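Local coordinates for lactate racemase (PDB 2YJG), which interconverts the D- and L-isomers of lactate, using a nickel pincer cofactor derived from nicotinic acid mononucleotide, at residues Ala60-Ser71 with Leu158-Gly169; Ala46-Leu56 with Asn232-Val240. All coordinates share one frame; numbering follows the deposited sequence.

Contact 1 (Ala60-Ser71 with Leu158-Gly169)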
loop_
_atom_site.group_PDB
_atom_site.type_symbol
_atom_site.label_atom_id
_atom_site.label_comp_id
_atom_site.label_asym_id
_atom_site.label_seq_id
_atom_site.Cartn_x
_atom_site.Cartn_y
_atom_site.Cartn_z
ATOM N N ALA A 60 -27.049 0.704 4.923
ATOM C CA ALA A 60 -26.139 1.456 4.067
ATOM C C ALA A 60 -26.855 2.098 2.856
ATOM O O ALA A 60 -26.279 2.914 2.132
ATOM C CB ALA A 60 -25.077 0.497 3.529
ATOM N N GLU A 61 -28.055 1.634 2.571
ATOM C CA GLU A 61 -28.820 2.178 1.441
ATOM C C GLU A 61 -29.053 3.683 1.590
ATOM O O GLU A 61 -29.542 4.151 2.639
ATOM C CB GLU A 61 -30.156 1.426 1.308
ATOM C CG GLU A 61 -30.934 1.718 0.016
ATOM C CD GLU A 61 -32.135 0.847 -0.202
ATOM O OE1 GLU A 61 -32.698 0.303 0.771
ATOM O OE2 GLU A 61 -32.537 0.713 -1.366
ATOM N N GLY A 62 -28.719 4.430 0.526
ATOM C CA GLY A 62 -28.841 5.874 0.468
ATOM C C GLY A 62 -27.870 6.692 1.313
ATOM O O GLY A 62 -28.044 7.914 1.450
ATOM N N LYS A 63 -26.870 6.049 1.923
ATOM C CA LYS A 63 -25.896 6.776 2.739
ATOM C C LYS A 63 -24.743 7.231 1.863
ATOM O O LYS A 63 -24.348 6.487 0.956
ATOM C CB LYS A 63 -25.327 5.865 3.826
ATOM C CG LYS A 63 -26.381 5.314 4.794
ATOM C CD LYS A 63 -26.971 6.375 5.649
ATOM C CE LYS A 63 -27.542 5.848 6.942
ATOM N NZ LYS A 63 -28.986 5.583 6.821
ATOM N N LYS A 64 -24.147 8.387 2.126
ATOM C CA LYS A 64 -23.063 8.867 1.234
ATOM C C LYS A 64 -21.690 8.999 1.864
ATOM O O LYS A 64 -20.771 9.561 1.262
ATOM C CB LYS A 64 -23.472 10.221 0.610
ATOM C CG LYS A 64 -23.391 11.410 1.525
ATOM C CD LYS A 64 -24.178 12.615 0.951
ATOM C CE LYS A 64 -24.139 13.792 1.890
ATOM N NZ LYS A 64 -25.018 14.854 1.357
ATOM N N ASN A 65 -21.522 8.569 3.107
ATOM C CA ASN A 65 -20.228 8.701 3.749
ATOM C C ASN A 65 -20.241 7.643 4.808
ATOM O O ASN A 65 -20.648 7.906 5.932
ATOM C CB ASN A 65 -20.055 10.130 4.335
ATOM C CG ASN A 65 -18.698 10.363 5.057
ATOM O OD1 ASN A 65 -17.664 9.710 4.808
ATOM N ND2 ASN A 65 -18.704 11.360 5.947
ATOM N N ILE A 66 -19.818 6.453 4.432
ATOM C CA ILE A 66 -19.696 5.308 5.344
ATOM C C ILE A 66 -18.269 5.106 5.844
ATOM O O ILE A 66 -17.314 5.288 5.105
ATOM C CB ILE A 66 -20.196 4.044 4.656
ATOM C CG1 ILE A 66 -21.605 4.308 4.121
ATOM C CG2 ILE A 66 -20.189 2.846 5.604
ATOM C CD1 ILE A 66 -22.187 3.193 3.331
ATOM N N VAL A 67 -18.136 4.786 7.134
ATOM C CA VAL A 67 -16.828 4.530 7.725
ATOM C C VAL A 67 -16.923 3.123 8.335
ATOM O O VAL A 67 -17.878 2.828 9.045
ATOM C CB VAL A 67 -16.414 5.591 8.791
ATOM C CG1 VAL A 67 -15.129 5.148 9.569
ATOM C CG2 VAL A 67 -16.266 7.034 8.114
ATOM N N ILE A 68 -15.981 2.259 7.977
ATOM C CA ILE A 68 -15.797 0.984 8.678
ATOM C C ILE A 68 -14.535 1.076 9.531
ATOM O O ILE A 68 -13.438 1.306 8.973
ATOM C CB ILE A 68 -15.518 -0.146 7.750
ATOM C CG1 ILE A 68 -16.624 -0.291 6.681
ATOM C CG2 ILE A 68 -15.363 -1.491 8.514
ATOM C CD1 ILE A 68 -16.253 -1.280 5.549
ATOM N N ILE A 69 -14.674 0.815 10.832
ATOM C CA ILE A 69 -13.518 0.803 11.720
ATOM C C ILE A 69 -12.975 -0.618 11.699
ATOM O O ILE A 69 -13.755 -1.592 11.805
ATOM C CB ILE A 69 -13.833 1.190 13.157
ATOM C CG1 ILE A 69 -14.411 2.623 13.237
ATOM C CG2 ILE A 69 -12.534 1.152 13.970
ATOM C CD1 ILE A 69 -14.959 3.036 14.635
ATOM N N THR A 70 -11.658 -0.744 11.499
ATOM C CA THR A 70 -10.992 -2.017 11.525
ATOM C C THR A 70 -9.850 -1.966 12.515
ATOM O O THR A 70 -9.380 -0.875 12.898
ATOM C CB THR A 70 -10.474 -2.401 10.128
ATOM O OG1 THR A 70 -10.155 -3.812 10.081
ATOM C CG2 THR A 70 -9.240 -1.618 9.769
ATOM N N SER A 71 -9.390 -3.144 12.926
ATOM C CA SER A 71 -8.273 -3.260 13.826
ATOM C C SER A 71 -6.899 -3.060 13.168
ATOM O O SER A 71 -6.712 -3.140 11.965
ATOM C CB SER A 71 -8.305 -4.588 14.571
ATOM O OG SER A 71 -9.430 -4.661 15.445
ATOM N N LEU A 158 -13.572 11.761 11.556
ATOM C CA LEU A 158 -14.095 10.981 10.438
ATOM C C LEU A 158 -15.235 10.105 10.868
ATOM O O LEU A 158 -16.235 9.988 10.184
ATOM C CB LEU A 158 -12.968 10.118 9.899
ATOM C CG LEU A 158 -13.221 9.534 8.518
ATOM C CD1 LEU A 158 -13.166 10.663 7.450
ATOM C CD2 LEU A 158 -12.147 8.492 8.272
ATOM N N ALA A 159 -15.070 9.456 12.023
ATOM C CA ALA A 159 -16.123 8.616 12.590
ATOM C C ALA A 159 -17.406 9.393 12.921
ATOM O O ALA A 159 -18.518 8.916 12.678
ATOM C CB ALA A 159 -15.581 7.916 13.830
ATOM N N VAL A 160 -17.213 10.571 13.493
ATOM C CA VAL A 160 -18.293 11.463 13.906
ATOM C C VAL A 160 -19.069 11.933 12.665
ATOM O O VAL A 160 -20.288 11.826 12.606
ATOM C CB VAL A 160 -17.744 12.713 14.639
ATOM C CG1 VAL A 160 -18.930 13.574 15.092
ATOM C CG2 VAL A 160 -16.801 12.325 15.852
ATOM N N GLU A 161 -18.337 12.363 11.643
ATOM C CA GLU A 161 -18.927 12.877 10.370
ATOM C C GLU A 161 -19.661 11.847 9.495
ATOM O O GLU A 161 -20.497 12.219 8.682
ATOM C CB GLU A 161 -17.811 13.460 9.496
ATOM C CG GLU A 161 -17.135 14.654 10.053
ATOM C CD GLU A 161 -15.827 14.971 9.283
ATOM O OE1 GLU A 161 -15.465 14.196 8.329
ATOM O OE2 GLU A 161 -15.188 16.001 9.638
ATOM N N ALA A 162 -19.344 10.566 9.686
ATOM C CA ALA A 162 -19.969 9.489 8.968
ATOM C C ALA A 162 -21.490 9.492 9.028
ATOM O O ALA A 162 -22.088 9.751 10.068
ATOM C CB ALA A 162 -19.451 8.154 9.483
ATOM N N ASP A 163 -22.092 9.230 7.874
ATOM C CA ASP A 163 -23.524 8.886 7.733
ATOM C C ASP A 163 -23.880 7.580 8.363
ATOM O O ASP A 163 -24.988 7.379 8.899
ATOM C CB ASP A 163 -23.822 8.651 6.248
ATOM C CG ASP A 163 -24.377 9.812 5.608
ATOM O OD1 ASP A 163 -24.471 10.872 6.299
ATOM O OD2 ASP A 163 -24.728 9.687 4.418
ATOM N N LEU A 164 -22.957 6.635 8.249
ATOM C CA LEU A 164 -23.114 5.363 8.915
ATOM C C LEU A 164 -21.750 4.973 9.411
ATOM O O LEU A 164 -20.742 5.050 8.664
ATOM C CB LEU A 164 -23.674 4.334 7.959
ATOM C CG LEU A 164 -23.919 2.926 8.458
ATOM C CD1 LEU A 164 -25.088 2.932 9.406
ATOM C CD2 LEU A 164 -24.079 1.906 7.281
ATOM N N LEU A 165 -21.682 4.602 10.681
ATOM C CA LEU A 165 -20.476 4.091 11.267
ATOM C C LEU A 165 -20.617 2.622 11.610
ATOM O O LEU A 165 -21.550 2.221 12.325
ATOM C CB LEU A 165 -20.133 4.885 12.516
ATOM C CG LEU A 165 -18.793 4.556 13.207
ATOM C CD1 LEU A 165 -17.536 4.775 12.236
ATOM C CD2 LEU A 165 -18.628 5.326 14.493
ATOM N N VAL A 166 -19.654 1.840 11.114
ATOM C CA VAL A 166 -19.609 0.402 11.252
ATOM C C VAL A 166 -18.253 0.014 11.883
ATOM O O VAL A 166 -17.261 0.731 11.711
ATOM C CB VAL A 166 -19.755 -0.254 9.835
ATOM C CG1 VAL A 166 -19.505 -1.703 9.869
ATOM C CG2 VAL A 166 -21.131 -0.026 9.318
ATOM N N ALA A 167 -18.175 -1.159 12.489
ATOM C CA ALA A 167 -16.850 -1.688 12.933
ATOM C C ALA A 167 -16.761 -3.181 12.771
ATOM O O ALA A 167 -17.783 -3.893 12.884
ATOM C CB ALA A 167 -16.615 -1.371 14.387
ATOM N N GLU A 168 -15.534 -3.652 12.552
ATOM C CA GLU A 168 -15.254 -5.040 12.615
ATOM C C GLU A 168 -14.239 -5.292 13.716
ATOM O O GLU A 168 -13.586 -4.375 14.235
ATOM C CB GLU A 168 -14.783 -5.601 11.295
ATOM C CG GLU A 168 -13.443 -5.091 10.792
ATOM C CD GLU A 168 -12.763 -6.050 9.809
ATOM O OE1 GLU A 168 -13.401 -7.055 9.412
ATOM O OE2 GLU A 168 -11.581 -5.804 9.441
ATOM N N GLY A 169 -14.127 -6.546 14.111
ATOM C CA GLY A 169 -13.242 -6.886 15.236
ATOM C C GLY A 169 -13.252 -8.378 15.506
ATOM O O GLY A 169 -13.823 -9.156 14.731
HETATM O O HOH W 1 -21.306 12.781 5.923
HETATM O O HOH W 2 -11.876 -2.482 15.175
#
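The flat carboxylate of Glu168 is met at OE2 by Thr70 OG1, which donates at 2.5 Å to the anti lone pair, the one away from OE1. The two side chains point the same way, side by side. Glu168 CG sits between its backbone N and carbonyl carbon (chi1 66°), and the extended chain beyond it brings the carboxylate alongside Thr70. Ser79 OG is also hydrogen-bonded to OE2, and Thr82 OG1 to OE1. At the other end, the carboxylate of Asp163 is bonded by the loop residue Lys64, whose N reaches OD2 at 2.7 Å, on the anti side and 19° out of the carboxylate plane. Asp163 N in turn donates to Asn65 O.

Between these ends the strands run parallel. Val67 and Ile69 each give and take a backbone bond, and Ile69 N meets Val166 O at 2.7 Å. On the face that carries Val67, Leu165, Ile69 and Ala167, Val67 CG1 touches Leu165 CD1 at 3.6 Å. Val67 CG2 packs on Ala162 CB at 3.6 Å, and Leu158 CG lies 4.0 Å from the same methyl. This seats the end of helix 157-161 against strand 66-71. On the face that carries Ile66 and Leu164, Leu164 CD2 reaches back to Ala60 CA at 3.8 Å. A water joins Asn65 ND2 to Glu161 O.

With an alanine at Glu168, the Thr70 hydroxyl would probably lose its carboxylate acceptor and be freer to turn, and Ser79 and Thr82 would lose a partner. Ser71, next along the strand, lies close to Arg75, which probably binds the nickel cofactor. Three hydroxyls round the buried Glu168 carboxylate are likely to favour its ionised form.

Contact 2 (Ala46-Leu56 with Asn232-Val240)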
loop_
_atom_site.group_PDB
_atom_site.type_symbol
_atom_site.label_atom_id
_atom_site.label_comp_id
_atom_site.label_asym_id
_atom_site.label_seq_id
_atom_site.Cartn_x
_atom_site.Cartn_y
_atom_site.Cartn_z
ATOM N N ALA A 46 -23.390 -14.719 9.340
ATOM C CA ALA A 46 -23.541 -13.634 10.319
ATOM C C ALA A 46 -24.183 -12.428 9.699
ATOM O O ALA A 46 -25.107 -11.857 10.248
ATOM C CB ALA A 46 -22.170 -13.219 10.896
ATOM N N LEU A 47 -23.611 -11.968 8.588
ATOM C CA LEU A 47 -24.117 -10.787 7.911
ATOM C C LEU A 47 -25.581 -10.995 7.462
ATOM O O LEU A 47 -26.399 -10.068 7.543
ATOM C CB LEU A 47 -23.239 -10.421 6.715
ATOM C CG LEU A 47 -21.812 -9.929 7.076
ATOM C CD1 LEU A 47 -20.977 -9.821 5.763
ATOM C CD2 LEU A 47 -21.816 -8.628 7.890
ATOM N N GLU A 48 -25.901 -12.207 7.019
ATOM C CA GLU A 48 -27.262 -12.478 6.547
ATOM C C GLU A 48 -28.292 -12.632 7.714
ATOM O O GLU A 48 -29.506 -12.639 7.490
ATOM C CB GLU A 48 -27.250 -13.709 5.662
ATOM C CG GLU A 48 -26.560 -13.593 4.237
ATOM C CD GLU A 48 -26.242 -14.957 3.607
ATOM O OE1 GLU A 48 -26.820 -16.000 4.006
ATOM O OE2 GLU A 48 -25.410 -15.019 2.695
ATOM N N ASN A 49 -27.810 -12.686 8.970
ATOM C CA ASN A 49 -28.625 -12.985 10.146
ATOM C C ASN A 49 -28.190 -12.039 11.270
ATOM O O ASN A 49 -27.649 -12.497 12.338
ATOM C CB ASN A 49 -28.437 -14.453 10.532
ATOM C CG ASN A 49 -28.992 -15.413 9.454
ATOM O OD1 ASN A 49 -30.200 -15.653 9.405
ATOM N ND2 ASN A 49 -28.107 -15.970 8.606
ATOM N N PRO A 50 -28.382 -10.714 11.046
ATOM C CA PRO A 50 -27.936 -9.740 12.001
ATOM C C PRO A 50 -28.699 -9.853 13.330
ATOM O O PRO A 50 -29.891 -10.188 13.357
ATOM C CB PRO A 50 -28.220 -8.397 11.330
ATOM C CG PRO A 50 -29.268 -8.736 10.186
ATOM C CD PRO A 50 -28.965 -10.111 9.826
ATOM N N ILE A 51 -27.994 -9.614 14.418
ATOM C CA ILE A 51 -28.576 -9.660 15.742
ATOM C C ILE A 51 -28.972 -8.260 16.185
ATOM O O ILE A 51 -28.122 -7.432 16.507
ATOM C CB ILE A 51 -27.585 -10.277 16.767
ATOM C CG1 ILE A 51 -27.246 -11.728 16.391
ATOM C CG2 ILE A 51 -28.135 -10.160 18.178
ATOM C CD1 ILE A 51 -25.763 -12.122 16.760
ATOM N N GLY A 52 -30.273 -7.956 16.230
ATOM C CA GLY A 52 -30.679 -6.680 16.837
ATOM C C GLY A 52 -30.727 -5.458 15.900
ATOM O O GLY A 52 -30.955 -4.354 16.362
ATOM N N THR A 53 -30.472 -5.670 14.616
ATOM C CA THR A 53 -30.564 -4.634 13.559
ATOM C C THR A 53 -30.975 -5.198 12.234
ATOM O O THR A 53 -30.976 -6.402 12.010
ATOM C CB THR A 53 -29.204 -3.890 13.252
ATOM O OG1 THR A 53 -28.256 -4.793 12.632
ATOM C CG2 THR A 53 -28.645 -3.301 14.454
ATOM N N LYS A 54 -31.321 -4.283 11.324
ATOM C CA LYS A 54 -31.451 -4.609 9.934
ATOM C C LYS A 54 -30.092 -5.079 9.404
ATOM O O LYS A 54 -29.030 -4.819 10.025
ATOM C CB LYS A 54 -31.895 -3.360 9.137
ATOM C CG LYS A 54 -33.258 -2.757 9.568
ATOM C CD LYS A 54 -33.671 -1.527 8.688
ATOM C CE LYS A 54 -32.590 -0.429 8.653
ATOM N NZ LYS A 54 -32.956 0.817 7.905
ATOM N N ARG A 55 -30.124 -5.755 8.261
ATOM C CA ARG A 55 -28.889 -6.035 7.536
ATOM C C ARG A 55 -28.138 -4.779 7.181
ATOM O O ARG A 55 -28.717 -3.717 6.960
ATOM C CB ARG A 55 -29.178 -6.837 6.271
ATOM C CG ARG A 55 -29.216 -8.300 6.525
ATOM C CD ARG A 55 -29.504 -9.031 5.327
ATOM N NE ARG A 55 -28.402 -9.089 4.385
ATOM C CZ ARG A 55 -28.427 -9.768 3.251
ATOM N NH1 ARG A 55 -29.517 -10.465 2.912
ATOM N NH2 ARG A 55 -27.375 -9.761 2.442
ATOM N N LEU A 56 -26.822 -4.921 7.117
ATOM C CA LEU A 56 -25.950 -3.822 6.756
ATOM C C LEU A 56 -26.322 -3.287 5.372
ATOM O O LEU A 56 -26.322 -2.101 5.187
ATOM C CB LEU A 56 -24.472 -4.246 6.857
ATOM C CG LEU A 56 -23.411 -3.190 6.470
ATOM C CD1 LEU A 56 -23.578 -1.876 7.193
ATOM C CD2 LEU A 56 -22.046 -3.812 6.660
ATOM N N ASN A 232 -22.532 6.650 17.767
ATOM C CA ASN A 232 -23.543 6.074 16.844
ATOM C C ASN A 232 -22.968 4.897 16.015
ATOM O O ASN A 232 -23.251 4.743 14.841
ATOM C CB ASN A 232 -24.169 7.168 15.917
ATOM C CG ASN A 232 -24.851 8.322 16.723
ATOM O OD1 ASN A 232 -24.432 9.504 16.682
ATOM N ND2 ASN A 232 -25.862 7.950 17.491
ATOM N N LEU A 233 -22.182 4.043 16.670
ATOM C CA LEU A 233 -21.820 2.748 16.106
ATOM C C LEU A 233 -23.070 1.921 15.846
ATOM O O LEU A 233 -23.745 1.413 16.758
ATOM C CB LEU A 233 -20.802 2.007 17.040
ATOM C CG LEU A 233 -20.250 0.660 16.577
ATOM C CD1 LEU A 233 -19.495 0.795 15.221
ATOM C CD2 LEU A 233 -19.311 0.028 17.655
ATOM N N ALA A 234 -23.374 1.755 14.567
ATOM C CA ALA A 234 -24.664 1.243 14.111
ATOM C C ALA A 234 -24.679 -0.243 13.757
ATOM O O ALA A 234 -25.719 -0.908 13.747
ATOM C CB ALA A 234 -25.100 2.074 12.893
ATOM N N PHE A 235 -23.515 -0.792 13.470
ATOM C CA PHE A 235 -23.392 -2.191 13.056
ATOM C C PHE A 235 -21.944 -2.645 13.311
ATOM O O PHE A 235 -20.990 -1.879 13.039
ATOM C CB PHE A 235 -23.721 -2.311 11.561
ATOM C CG PHE A 235 -23.882 -3.704 11.062
ATOM C CD1 PHE A 235 -22.794 -4.433 10.598
ATOM C CD2 PHE A 235 -25.139 -4.278 10.981
ATOM C CE1 PHE A 235 -22.977 -5.707 10.115
ATOM C CE2 PHE A 235 -25.303 -5.511 10.507
ATOM C CZ PHE A 235 -24.234 -6.215 10.038
ATOM N N ILE A 236 -21.818 -3.885 13.809
ATOM C CA ILE A 236 -20.526 -4.567 13.925
ATOM C C ILE A 236 -20.516 -5.958 13.244
ATOM O O ILE A 236 -21.597 -6.583 13.014
ATOM C CB ILE A 236 -20.078 -4.671 15.390
ATOM C CG1 ILE A 236 -20.878 -5.751 16.136
ATOM C CG2 ILE A 236 -20.115 -3.255 16.088
ATOM C CD1 ILE A 236 -20.274 -6.090 17.559
ATOM N N LEU A 237 -19.320 -6.417 12.867
ATOM C CA LEU A 237 -19.092 -7.821 12.469
ATOM C C LEU A 237 -17.934 -8.176 13.360
ATOM O O LEU A 237 -16.875 -7.548 13.276
ATOM C CB LEU A 237 -18.724 -7.968 10.994
ATOM C CG LEU A 237 -18.086 -9.313 10.635
ATOM C CD1 LEU A 237 -19.119 -10.431 10.813
ATOM C CD2 LEU A 237 -17.420 -9.378 9.280
ATOM N N ASN A 238 -18.143 -9.104 14.273
ATOM C CA ASN A 238 -17.018 -9.601 15.108
ATOM C C ASN A 238 -16.845 -11.112 14.915
ATOM O O ASN A 238 -17.823 -11.839 14.974
ATOM C CB ASN A 238 -17.270 -9.337 16.590
ATOM C CG ASN A 238 -16.954 -7.932 17.031
ATOM O OD1 ASN A 238 -16.656 -7.015 16.245
ATOM N ND2 ASN A 238 -17.045 -7.749 18.315
ATOM N N VAL A 239 -15.621 -11.557 14.693
ATOM C CA VAL A 239 -15.307 -12.945 14.523
ATOM C C VAL A 239 -14.720 -13.540 15.807
ATOM O O VAL A 239 -14.288 -12.836 16.724
ATOM C CB VAL A 239 -14.374 -13.200 13.328
ATOM C CG1 VAL A 239 -15.075 -12.931 11.972
ATOM C CG2 VAL A 239 -13.052 -12.440 13.434
ATOM N N VAL A 240 -14.795 -14.853 15.866
ATOM C CA VAL A 240 -14.113 -15.631 16.871
ATOM C C VAL A 240 -13.167 -16.497 16.066
ATOM O O VAL A 240 -13.555 -17.131 15.095
ATOM C CB VAL A 240 -15.044 -16.434 17.693
ATOM C CG1 VAL A 240 -14.234 -17.315 18.640
ATOM C CG2 VAL A 240 -16.023 -15.509 18.482
#
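Thr53 OG1 donates to Lys54 O at 2.7 Å, and both oxygens lie at the edge of the Phe235 ring. The donor is tilted 27° from the carbonyl plane. The bond fixes the rotation of the Thr53 hydroxyl. Thr53 OG1 sits between its own backbone N and carbonyl carbon (chi1 68°), which sets it 3.6 Å from Phe235 CD2. Its methyl, CG2, leans on Ala234 O instead.

The ring is the centre of the contact. Leu56 CB lies over one face, 3.8 Å from the ring centroid and only 11° off its normal. This is a CH-pi contact. Leu47 CD2 comes to the edge, 3.9 Å from Phe235 CE1, and the two side chains cross at about a right angle. Pro50 CB approaches Phe235 CE2 obliquely. The end of helix 39-48, the loop and the start of helix 56-59 thus meet the ring over one face and along its edge.

Further along the strand, Leu237 CD1 meets Ala46 CB at 4.1 Å, and Leu47 CD2 is near it too. No hydrogen bond joins the two segments; the hold is apolar. The CB of Arg55 points away from the strand, and its NH2 makes a salt bridge with Glu89 of helix 79-91. Leu56 also packs on that helix, and on Leu164 and Val166 of the next strand.

Phe235 and Leu237, two residues apart on one strand, both point into the same layer. The end of helix 39-48, the loop after it and helix 79-91 cover this face. Helices laid on a mostly parallel sheet of order 3-2-1-4-5 are consistent with a Rossmann-like alpha/beta domain.

How the contacts relate
From the N terminus, the chain first passes residues 46-56, then 60-71. It goes on through helix 79-91 and strands 99-104 and 129-132 before residues 158-169 close contact 1. Residues 232-240 close contact 2 later, so contact 1 is nested inside the larger loop. The two meet in one mixed sheet. Strand 66-71 neighbours 164-170, which neighbours 233-241, and Leu165 O probably accepts a bond from Ala234 N. Contact 1 pairs two neighbouring strands, whereas contact 2 lays the end of helix 39-48 and the loop to helix 56-59 on a face of the sheet. Together they tie this early part of the chain to three adjacent strands.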